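Local structure of protein ACDH-11, isoform b (4Y9L) at residues 402-407 against 451-456; 486-491 against 553-558; 255-260 against 293-298. The protein belongs to the acyl-CoA dehydrogenase family, in which helical domains and a middle beta domain together hold a bound flavin-adenine dinucleotide. All blocks are in the same frame, centred on the assembly; numbering follows the deposited sequence.

Contact 1 of 3, residues 402-407 against 451-456; sequences LKLYAG and VLSLDV. With FAD (flavin-adenine dinucleotide), chain D.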
loop_
_atom_site.group_PDB
_atom_site.type_symbol
_atom_site.label_atom_id
_atom_site.label_comp_id
_atom_site.label_asym_id
_atom_site.label_seq_id
_atom_site.Cartn_x
_atom_site.Cartn_y
_atom_site.Cartn_z
ATOM N N LEU B 402 -7.337 31.635 -24.396
ATOM C CA LEU B 402 -6.786 31.657 -23.069
ATOM C C LEU B 402 -6.541 30.288 -22.474
ATOM O O LEU B 402 -5.479 30.033 -21.910
ATOM C CB LEU B 402 -7.685 32.461 -22.181
ATOM C CG LEU B 402 -7.333 32.463 -20.722
ATOM C CD1 LEU B 402 -6.008 33.167 -20.436
ATOM C CD2 LEU B 402 -8.460 33.091 -19.939
ATOM N N LYS B 403 -7.504 29.400 -22.587
ATOM C CA LYS B 403 -7.376 28.101 -21.968
ATOM C C LYS B 403 -6.148 27.373 -22.638
ATOM O O LYS B 403 -5.295 26.808 -21.957
ATOM C CB LYS B 403 -8.710 27.315 -22.143
ATOM C CG LYS B 403 -8.920 25.994 -21.423
ATOM C CD LYS B 403 -7.964 24.902 -21.823
ATOM C CE LYS B 403 -8.436 23.494 -21.506
ATOM N NZ LYS B 403 -7.393 22.455 -21.771
ATOM N N LEU B 404 -6.097 27.363 -23.964
ATOM C CA LEU B 404 -5.085 26.613 -24.639
ATOM C C LEU B 404 -3.676 27.191 -24.477
ATOM O O LEU B 404 -2.755 26.463 -24.414
ATOM C CB LEU B 404 -5.411 26.429 -26.156
ATOM C CG LEU B 404 -5.360 27.572 -27.147
ATOM C CD1 LEU B 404 -3.941 27.771 -27.712
ATOM C CD2 LEU B 404 -6.358 27.334 -28.301
ATOM N N TYR B 405 -3.534 28.497 -24.512
ATOM C CA TYR B 405 -2.245 29.105 -24.426
ATOM C C TYR B 405 -1.697 28.994 -22.992
ATOM O O TYR B 405 -0.607 28.522 -22.826
ATOM C CB TYR B 405 -2.294 30.570 -24.882
ATOM C CG TYR B 405 -0.912 31.133 -25.094
ATOM C CD1 TYR B 405 -0.165 30.775 -26.156
ATOM C CD2 TYR B 405 -0.356 31.998 -24.206
ATOM C CE1 TYR B 405 1.137 31.259 -26.342
ATOM C CE2 TYR B 405 0.925 32.487 -24.398
ATOM C CZ TYR B 405 1.667 32.119 -25.469
ATOM O OH TYR B 405 2.971 32.614 -25.601
ATOM N N ALA B 406 -2.453 29.398 -21.971
ATOM C CA ALA B 406 -1.971 29.158 -20.628
ATOM C C ALA B 406 -1.703 27.676 -20.373
ATOM O O ALA B 406 -0.689 27.296 -19.716
ATOM C CB ALA B 406 -2.916 29.725 -19.594
ATOM N N GLY B 407 -2.580 26.861 -20.948
ATOM C CA GLY B 407 -2.493 25.400 -20.925
ATOM C C GLY B 407 -1.141 24.865 -21.378
ATOM O O GLY B 407 -0.491 24.074 -20.693
ATOM N N VAL B 451 -7.491 20.838 -30.265
ATOM C CA VAL B 451 -8.968 20.857 -30.443
ATOM C C VAL B 451 -9.509 22.269 -30.155
ATOM O O VAL B 451 -10.252 22.812 -30.943
ATOM C CB VAL B 451 -9.596 19.811 -29.525
ATOM C CG1 VAL B 451 -11.079 20.028 -29.359
ATOM C CG2 VAL B 451 -9.237 18.418 -30.017
ATOM N N LEU B 452 -9.028 22.901 -29.078
ATOM C CA LEU B 452 -9.352 24.303 -28.785
ATOM C C LEU B 452 -8.847 25.273 -29.841
ATOM O O LEU B 452 -9.527 26.264 -30.122
ATOM C CB LEU B 452 -8.793 24.710 -27.419
ATOM C CG LEU B 452 -9.496 24.006 -26.271
ATOM C CD1 LEU B 452 -8.972 24.515 -24.949
ATOM C CD2 LEU B 452 -10.991 24.218 -26.285
ATOM N N SER B 453 -7.672 24.995 -30.426
ATOM C CA SER B 453 -7.194 25.784 -31.534
ATOM C C SER B 453 -8.161 25.754 -32.733
ATOM O O SER B 453 -8.382 26.753 -33.391
ATOM C CB SER B 453 -5.813 25.288 -31.961
ATOM O OG SER B 453 -4.856 25.491 -30.910
ATOM N N LEU B 454 -8.692 24.596 -33.044
ATOM C CA LEU B 454 -9.807 24.517 -34.016
ATOM C C LEU B 454 -11.056 25.287 -33.553
ATOM O O LEU B 454 -11.757 25.893 -34.351
ATOM C CB LEU B 454 -10.234 23.081 -34.207
ATOM C CG LEU B 454 -9.143 22.248 -34.870
ATOM C CD1 LEU B 454 -9.626 20.811 -34.933
ATOM C CD2 LEU B 454 -8.815 22.794 -36.260
ATOM N N ASP B 455 -11.296 25.303 -32.251
ATOM C CA ASP B 455 -12.452 26.020 -31.768
ATOM C C ASP B 455 -12.232 27.470 -32.064
ATOM O O ASP B 455 -13.167 28.140 -32.494
ATOM C CB ASP B 455 -12.770 25.763 -30.317
ATOM C CG ASP B 455 -14.105 26.336 -29.916
ATOM O OD1 ASP B 455 -15.036 26.411 -30.780
ATOM O OD2 ASP B 455 -14.258 26.741 -28.736
ATOM N N VAL B 456 -10.992 27.932 -31.944
ATOM C CA VAL B 456 -10.683 29.286 -32.294
ATOM C C VAL B 456 -11.014 29.557 -33.778
ATOM O O VAL B 456 -11.556 30.609 -34.100
ATOM C CB VAL B 456 -9.199 29.598 -32.096
ATOM C CG1 VAL B 456 -8.911 31.050 -32.470
ATOM C CG2 VAL B 456 -8.791 29.327 -30.699
HETATM P PA FAD D . -8.866 12.036 -28.107
HETATM O O1A FAD D . -9.622 13.160 -28.809
HETATM O O2A FAD D . -9.141 10.539 -28.284
HETATM O O5B FAD D . -7.347 12.316 -28.506
HETATM C C5B FAD D . -6.887 13.647 -28.354
HETATM C C4B FAD D . -5.857 13.820 -29.424
HETATM O O4B FAD D . -6.513 13.733 -30.729
HETATM C C3B FAD D . -5.218 15.173 -29.244
HETATM O O3B FAD D . -3.858 15.184 -29.646
HETATM C C2B FAD D . -6.015 15.994 -30.216
HETATM O O2B FAD D . -5.300 17.173 -30.559
HETATM C C1B FAD D . -6.282 14.995 -31.367
HETATM N N9A FAD D . -7.473 15.421 -32.116
HETATM C C8A FAD D . -8.752 15.192 -31.695
HETATM N N7A FAD D . -9.649 15.719 -32.584
HETATM C C5A FAD D . -8.899 16.291 -33.561
HETATM C C6A FAD D . -9.180 17.017 -34.807
HETATM N N6A FAD D . -10.489 17.220 -35.148
HETATM N N1A FAD D . -8.106 17.465 -35.552
HETATM C C2A FAD D . -6.843 17.239 -35.208
HETATM N N3A FAD D . -6.539 16.581 -34.087
HETATM C C4A FAD D . -7.475 16.110 -33.245
HETATM N N1 FAD D . -14.521 14.216 -19.108
HETATM C C2 FAD D . -15.765 14.381 -18.609
HETATM O O2 FAD D . -16.681 14.475 -19.441
HETATM N N3 FAD D . -16.032 14.495 -17.296
HETATM C C4 FAD D . -15.075 14.422 -16.365
HETATM O O4 FAD D . -15.364 14.490 -15.149
HETATM C C4X FAD D . -13.679 14.201 -16.830
HETATM N N5 FAD D . -12.642 14.074 -16.005
HETATM C C5X FAD D . -11.403 13.922 -16.491
HETATM C C6 FAD D . -10.334 13.816 -15.605
HETATM C C7 FAD D . -9.019 13.643 -16.042
HETATM C C7M FAD D . -7.896 13.539 -15.070
HETATM C C8 FAD D . -8.744 13.560 -17.469
HETATM C C8M FAD D . -7.312 13.358 -17.933
HETATM C C9 FAD D . -9.811 13.664 -18.383
HETATM C C9A FAD D . -11.119 13.840 -17.947
HETATM N N10 FAD D . -12.176 13.962 -18.815
HETATM C C10 FAD D . -13.464 14.122 -18.286
HETATM C "C1'" FAD D . -12.048 13.815 -20.280
HETATM C "C2'" FAD D . -11.361 14.877 -21.125
HETATM O "O2'" FAD D . -12.227 15.992 -21.342
HETATM C "C3'" FAD D . -10.945 14.199 -22.436
HETATM O "O3'" FAD D . -9.734 13.455 -22.217
HETATM C "C4'" FAD D . -10.759 15.184 -23.592
HETATM O "O4'" FAD D . -12.090 15.471 -24.073
HETATM C "C5'" FAD D . -9.853 14.591 -24.697
HETATM O "O5'" FAD D . -10.552 13.437 -25.198
HETATM P P FAD D . -9.909 11.967 -25.355
HETATM O O1P FAD D . -9.251 11.580 -24.025
HETATM O O2P FAD D . -11.004 11.086 -25.926
HETATM O O3P FAD D . -8.865 12.376 -26.516
#

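Contact 2 of 3, residues 486-491 against 553-558; sequences EKLKKS and SDIEVA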
loop_
_atom_site.group_PDB
_atom_site.type_symbol
_atom_site.label_atom_id
_atom_site.label_comp_id
_atom_site.label_asym_id
_atom_site.label_seq_id
_atom_site.Cartn_x
_atom_site.Cartn_y
_atom_site.Cartn_z
ATOM N N GLU B 486 10.434 55.170 -24.599
ATOM C CA GLU B 486 10.964 54.605 -25.833
ATOM C C GLU B 486 10.627 53.089 -25.969
ATOM O O GLU B 486 10.285 52.577 -27.043
ATOM C CB GLU B 486 12.479 54.889 -25.851
ATOM C CG GLU B 486 13.151 54.906 -27.227
ATOM C CD GLU B 486 13.003 56.234 -27.972
ATOM O OE1 GLU B 486 13.952 57.067 -27.918
ATOM O OE2 GLU B 486 11.943 56.441 -28.620
ATOM N N LYS B 487 10.691 52.374 -24.861
ATOM C CA LYS B 487 10.437 50.948 -24.895
ATOM C C LYS B 487 8.948 50.620 -25.157
ATOM O O LYS B 487 8.633 49.660 -25.858
ATOM C CB LYS B 487 10.902 50.314 -23.577
ATOM C CG LYS B 487 12.409 50.240 -23.378
ATOM C CD LYS B 487 12.750 49.641 -22.019
ATOM C CE LYS B 487 14.255 49.736 -21.755
ATOM N NZ LYS B 487 14.919 48.538 -21.138
ATOM N N LEU B 488 8.041 51.408 -24.592
ATOM C CA LEU B 488 6.638 51.182 -24.830
ATOM C C LEU B 488 6.256 51.531 -26.230
ATOM O O LEU B 488 5.372 50.927 -26.789
ATOM C CB LEU B 488 5.791 51.988 -23.878
ATOM C CG LEU B 488 5.955 51.511 -22.451
ATOM C CD1 LEU B 488 5.168 52.393 -21.503
ATOM C CD2 LEU B 488 5.521 50.061 -22.280
ATOM N N LYS B 489 6.930 52.502 -26.814
ATOM C CA LYS B 489 6.672 52.819 -28.215
ATOM C C LYS B 489 7.079 51.653 -29.073
ATOM O O LYS B 489 6.323 51.212 -29.916
ATOM C CB LYS B 489 7.395 54.074 -28.632
ATOM C CG LYS B 489 6.852 54.701 -29.916
ATOM C CD LYS B 489 7.816 55.778 -30.404
ATOM C CE LYS B 489 7.592 56.142 -31.857
ATOM N NZ LYS B 489 8.192 57.469 -32.105
ATOM N N LYS B 490 8.261 51.121 -28.821
ATOM C CA LYS B 490 8.725 50.013 -29.642
ATOM C C LYS B 490 7.743 48.863 -29.474
ATOM O O LYS B 490 7.368 48.192 -30.435
ATOM C CB LYS B 490 10.146 49.575 -29.264
ATOM C CG LYS B 490 11.175 50.693 -29.320
ATOM C CD LYS B 490 12.524 50.295 -29.955
ATOM C CE LYS B 490 13.657 50.046 -28.936
ATOM N NZ LYS B 490 14.308 51.256 -28.330
ATOM N N SER B 491 7.298 48.656 -28.254
ATOM C CA SER B 491 6.364 47.578 -28.000
ATOM C C SER B 491 5.091 47.726 -28.771
ATOM O O SER B 491 4.573 46.763 -29.315
ATOM C CB SER B 491 6.025 47.492 -26.514
ATOM O OG SER B 491 7.195 47.466 -25.715
ATOM N N SER B 553 9.088 47.788 -13.522
ATOM C CA SER B 553 9.060 46.413 -13.909
ATOM C C SER B 553 7.999 46.253 -14.986
ATOM O O SER B 553 8.199 45.507 -15.920
ATOM C CB SER B 553 8.776 45.513 -12.694
ATOM O OG SER B 553 7.351 45.329 -12.439
ATOM N N ASP B 554 6.884 46.966 -14.882
ATOM C CA ASP B 554 5.736 46.719 -15.774
ATOM C C ASP B 554 6.115 47.096 -17.197
ATOM O O ASP B 554 5.675 46.492 -18.176
ATOM C CB ASP B 554 4.514 47.523 -15.337
ATOM C CG ASP B 554 3.916 47.025 -14.036
ATOM O OD1 ASP B 554 3.602 45.811 -13.913
ATOM O OD2 ASP B 554 3.695 47.859 -13.130
ATOM N N ILE B 555 6.936 48.122 -17.275
ATOM C CA ILE B 555 7.437 48.606 -18.529
ATOM C C ILE B 555 8.441 47.641 -19.141
ATOM O O ILE B 555 8.357 47.322 -20.320
ATOM C CB ILE B 555 8.100 49.982 -18.315
ATOM C CG1 ILE B 555 7.005 51.011 -17.961
ATOM C CG2 ILE B 555 8.952 50.366 -19.516
ATOM C CD1 ILE B 555 7.481 52.456 -17.803
ATOM N N GLU B 556 9.390 47.173 -18.341
ATOM C CA GLU B 556 10.332 46.197 -18.845
ATOM C C GLU B 556 9.611 44.974 -19.357
ATOM O O GLU B 556 9.927 44.465 -20.423
ATOM C CB GLU B 556 11.287 45.771 -17.751
ATOM C CG GLU B 556 12.632 46.470 -17.813
ATOM C CD GLU B 556 13.293 46.371 -19.185
ATOM O OE1 GLU B 556 13.765 45.268 -19.601
ATOM O OE2 GLU B 556 13.322 47.434 -19.830
ATOM N N VAL B 557 8.628 44.531 -18.579
ATOM C CA VAL B 557 7.856 43.334 -18.896
ATOM C C VAL B 557 7.143 43.490 -20.216
ATOM O O VAL B 557 7.199 42.605 -21.040
ATOM C CB VAL B 557 6.845 42.986 -17.795
ATOM C CG1 VAL B 557 5.758 42.049 -18.290
ATOM C CG2 VAL B 557 7.541 42.304 -16.650
ATOM N N ALA B 558 6.498 44.626 -20.412
ATOM C CA ALA B 558 5.738 44.855 -21.634
ATOM C C ALA B 558 6.681 44.792 -22.825
ATOM O O ALA B 558 6.403 44.133 -23.803
ATOM C CB ALA B 558 5.020 46.187 -21.561
#

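Contact 3 of 3, residues 255-260 against 293-298; sequences FLLKIR and AIAERI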
loop_
_atom_site.group_PDB
_atom_site.type_symbol
_atom_site.label_atom_id
_atom_site.label_comp_id
_atom_site.label_asym_id
_atom_site.label_seq_id
_atom_site.Cartn_x
_atom_site.Cartn_y
_atom_site.Cartn_z
ATOM N N PHE B 255 -29.283 16.278 -19.946
ATOM C CA PHE B 255 -29.982 15.758 -18.790
ATOM C C PHE B 255 -29.310 16.183 -17.511
ATOM O O PHE B 255 -28.096 16.287 -17.444
ATOM C CB PHE B 255 -29.984 14.232 -18.843
ATOM C CG PHE B 255 -30.711 13.679 -20.021
ATOM C CD1 PHE B 255 -30.082 13.561 -21.250
ATOM C CD2 PHE B 255 -32.031 13.309 -19.912
ATOM C CE1 PHE B 255 -30.757 13.076 -22.357
ATOM C CE2 PHE B 255 -32.732 12.822 -21.017
ATOM C CZ PHE B 255 -32.081 12.685 -22.232
ATOM N N LEU B 256 -30.121 16.383 -16.487
ATOM C CA LEU B 256 -29.661 16.604 -15.115
ATOM C C LEU B 256 -30.135 15.484 -14.214
ATOM O O LEU B 256 -31.324 15.094 -14.251
ATOM C CB LEU B 256 -30.252 17.889 -14.571
ATOM C CG LEU B 256 -29.946 18.307 -13.150
ATOM C CD1 LEU B 256 -28.480 18.691 -13.048
ATOM C CD2 LEU B 256 -30.758 19.510 -12.797
ATOM N N LEU B 257 -29.216 14.962 -13.392
ATOM C CA LEU B 257 -29.611 13.943 -12.430
ATOM C C LEU B 257 -28.941 14.124 -11.081
ATOM O O LEU B 257 -27.871 14.750 -10.975
ATOM C CB LEU B 257 -29.344 12.541 -12.981
ATOM C CG LEU B 257 -27.889 12.061 -13.170
ATOM C CD1 LEU B 257 -27.771 10.542 -13.103
ATOM C CD2 LEU B 257 -27.363 12.521 -14.488
ATOM N N LYS B 258 -29.576 13.542 -10.068
ATOM C CA LYS B 258 -28.987 13.419 -8.758
ATOM C C LYS B 258 -28.162 12.168 -8.759
ATOM O O LYS B 258 -28.624 11.103 -9.174
ATOM C CB LYS B 258 -30.055 13.334 -7.683
ATOM C CG LYS B 258 -30.510 14.688 -7.211
ATOM C CD LYS B 258 -31.504 14.553 -6.101
ATOM C CE LYS B 258 -30.910 14.149 -4.743
ATOM N NZ LYS B 258 -30.100 15.231 -4.099
ATOM N N ILE B 259 -26.928 12.298 -8.286
ATOM C CA ILE B 259 -26.033 11.161 -8.251
ATOM C C ILE B 259 -26.498 10.044 -7.301
ATOM O O ILE B 259 -26.286 8.847 -7.571
ATOM C CB ILE B 259 -24.600 11.565 -7.915
ATOM C CG1 ILE B 259 -24.072 12.503 -9.019
ATOM C CG2 ILE B 259 -23.760 10.303 -7.822
ATOM C CD1 ILE B 259 -22.665 13.082 -8.819
ATOM N N ARG B 260 -27.130 10.433 -6.202
ATOM C CA ARG B 260 -27.549 9.479 -5.184
ATOM C C ARG B 260 -28.967 9.769 -4.853
ATOM O O ARG B 260 -29.314 10.931 -4.810
ATOM C CB ARG B 260 -26.640 9.626 -3.936
ATOM C CG ARG B 260 -25.255 9.124 -4.214
ATOM C CD ARG B 260 -24.296 9.267 -3.043
ATOM N NE ARG B 260 -22.941 8.813 -3.452
ATOM C CZ ARG B 260 -22.067 9.547 -4.161
ATOM N NH1 ARG B 260 -22.321 10.806 -4.554
ATOM N NH2 ARG B 260 -20.899 9.013 -4.485
ATOM N N ALA B 293 -30.222 4.954 -14.880
ATOM C CA ALA B 293 -30.063 6.166 -14.057
ATOM C C ALA B 293 -31.202 7.135 -14.358
ATOM O O ALA B 293 -31.429 7.461 -15.506
ATOM C CB ALA B 293 -28.753 6.829 -14.322
ATOM N N ILE B 294 -31.888 7.622 -13.337
ATOM C CA ILE B 294 -33.046 8.482 -13.556
ATOM C C ILE B 294 -32.544 9.892 -13.703
ATOM O O ILE B 294 -31.807 10.382 -12.858
ATOM C CB ILE B 294 -34.070 8.331 -12.420
ATOM C CG1 ILE B 294 -34.497 6.856 -12.381
ATOM C CG2 ILE B 294 -35.248 9.304 -12.597
ATOM C CD1 ILE B 294 -35.610 6.528 -11.425
ATOM N N ALA B 295 -32.923 10.525 -14.820
ATOM C CA ALA B 295 -32.462 11.880 -15.176
ATOM C C ALA B 295 -33.566 12.733 -15.818
ATOM O O ALA B 295 -34.509 12.207 -16.389
ATOM C CB ALA B 295 -31.252 11.790 -16.081
ATOM N N GLU B 296 -33.436 14.051 -15.705
ATOM C CA GLU B 296 -34.441 14.972 -16.210
ATOM C C GLU B 296 -33.863 15.705 -17.400
ATOM O O GLU B 296 -32.740 16.228 -17.316
ATOM C CB GLU B 296 -34.848 15.963 -15.128
ATOM C CG GLU B 296 -35.182 15.349 -13.772
ATOM C CD GLU B 296 -36.279 14.283 -13.844
ATOM O OE1 GLU B 296 -37.213 14.343 -14.699
ATOM O OE2 GLU B 296 -36.188 13.345 -13.029
ATOM N N ARG B 297 -34.596 15.666 -18.523
ATOM C CA ARG B 297 -34.216 16.401 -19.721
ATOM C C ARG B 297 -34.399 17.877 -19.487
ATOM O O ARG B 297 -35.418 18.302 -19.002
ATOM C CB ARG B 297 -35.040 16.031 -20.963
ATOM C CG ARG B 297 -34.365 16.567 -22.242
ATOM C CD ARG B 297 -35.256 16.729 -23.470
ATOM N NE ARG B 297 -36.674 16.716 -23.144
ATOM C CZ ARG B 297 -37.468 17.774 -23.075
ATOM N NH1 ARG B 297 -37.026 19.000 -23.331
ATOM N NH2 ARG B 297 -38.728 17.588 -22.746
ATOM N N ILE B 298 -33.403 18.643 -19.884
ATOM C CA ILE B 298 -33.407 20.075 -19.745
ATOM C C ILE B 298 -32.860 20.624 -21.051
ATOM O O ILE B 298 -32.048 19.981 -21.719
ATOM C CB ILE B 298 -32.511 20.487 -18.575
ATOM C CG1 ILE B 298 -31.090 19.969 -18.790
ATOM C CG2 ILE B 298 -33.107 19.955 -17.264
ATOM C CD1 ILE B 298 -30.058 20.567 -17.865
HETATM O O HOH W 1 -31.898 12.299 -10.868
#

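Contact 1 of 3, residues 402-407 against 451-456
L404 turns its CD2 methyl onto the backbone of the facing helix, 3.4 Å from the amide N of S453, and this is where 402-407 and 451-456 pack densely. The same methyl lies 3.7 Å from CB of L452 and 4.0 Å from CG2 of V456, so one branch spans a full turn of the opposite helix. A chi1 of 70° tucks CG of L404 between backbone N and carbonyl carbon, the rotamer from which CD2 meets S453 and V456. K403 and L452 form the second tight spot: their side chains cross at about a right angle, and CD of K403 comes within 3.3 Å of CD1 of L452, closer than ordinary carbon contact. The ammonium group of K403 is satisfied beyond the pair by the carbonyls of T442, W445 and G447, while OG of S453 bonds back to the T449 carbonyl. No hydrogen bond joins the segments. By contrast, V451 and L454 do not touch 402-407; they are partly exposed and meet the flavin-adenine dinucleotide, CG2 of V451 3.7 Å from its C8A and CD1 of L454 3.7 Å from its N6A, L454 also packing on L353 of the second subunit. The axes of the two segments, which lie on helices 389-419 and 449-462, approach to 9.4 Å at 142°, roughly antiparallel, with helix 312-338 against K403 and L452 and helix 524-545 against L404 and S453.

Contact 2 of 3, residues 486-491 against 553-558
K487 and E556 reach obliquely across one margin of the contact, the lysine ammonium pointing at a single carboxylate oxygen. NZ of K487 is modelled 2.3 Å from OE2 of E556, a salt bridge whose very short length is doubtful as an exact value. The bend of E556 at chi2, -52°, brings its carboxylate back to the lysine although its CB points away from helix 486-512. Beside this pair the side-chain packing is mainly apolar. L488 forks between two partners, CD1 lying 4.2 Å from CG1 of I555 and CD2 4.0 Å from CB of A558. The hydroxyl of S491 is used within its own helix: OG donates to O of K487 at 2.6 Å, tilted 33° from the carbonyl plane, while N of S491 reaches that oxygen from the opposite face. The short axes are 9.2 Å apart, and the two segments run in the same general direction, inclined by 32°. Helix 524-545 packs on L488 and S491, and I586 of the second subunit packs on E556. The chemistry is thus divided, with methyl packing over the buried L488 and A558 and one ion pair at the partly exposed K487. Since OE1 of E556 also pairs with R560, two positive groups would probably keep this carboxylate ionised.

Contact 3 of 3, residues 255-260 against 293-298
F255 begins the pairing in a non-hydrogen-bonded position opposite R297, their CA atoms 4.4 Å apart. Its ring lies obliquely against the neighbouring strand, with CE2 4.0 Å from CB of R297, and the ring and guanidinium planes stand 79° apart. That guanidinium leads off to a salt bridge with D213, so the aliphatic base of R297 makes the contact with the ring. F255 also sets its CB against the methyl of A295, and its ring meets Y215 edge-to-face. Next comes L256, the hydrogen-bonded partner of E296. Two reciprocal bonds join them, N of L256 to O of E296 and N of E296 to O of L256, each 2.8 Å long. On this face CB of L256 meets CD1 of I298, while the carboxylate of E296 bends away to T214. At L257 the side chain is again on the side of A295: its CB is 3.7 Å from CB of A295, and CD1 reaches CB of A293 at 4.0 Å. Beyond it the strands diverge, and a water bridges N of K258 and O of I294, accepting from the first and donating to the second, 2.8 Å from each. Backbone bonds of F255 to T234 and of L257 to A232 continue the sheet through strand 231-238. Antiparallel pairing of this kind, within a mixed sheet, belongs to the middle (beta) domain, named for its place in the sequence, of the acyl-CoA dehydrogenase fold.

Overall arrangement
From the N terminus, contact 3 comes first: 255-260 meets 293-298 after a 32-residue excursion with strand but no helix, closing a loop inside the beta domain. Contact 1 follows, closing 43 residues between helices 389-419 and 449-462 in the C-terminal dehydrogenase region. Contact 2 is last, returning across 61 largely helical residues within the C-terminal extension. The three loops run in series, so none nests in or crosses another. Contact 1 lies centrally, about 11 Å from the chain centre; contacts 2 and 3 have centres about 53 Å apart on opposite sides of it. Helix 524-545 bridges outward, packing against both contact 1 and contact 2.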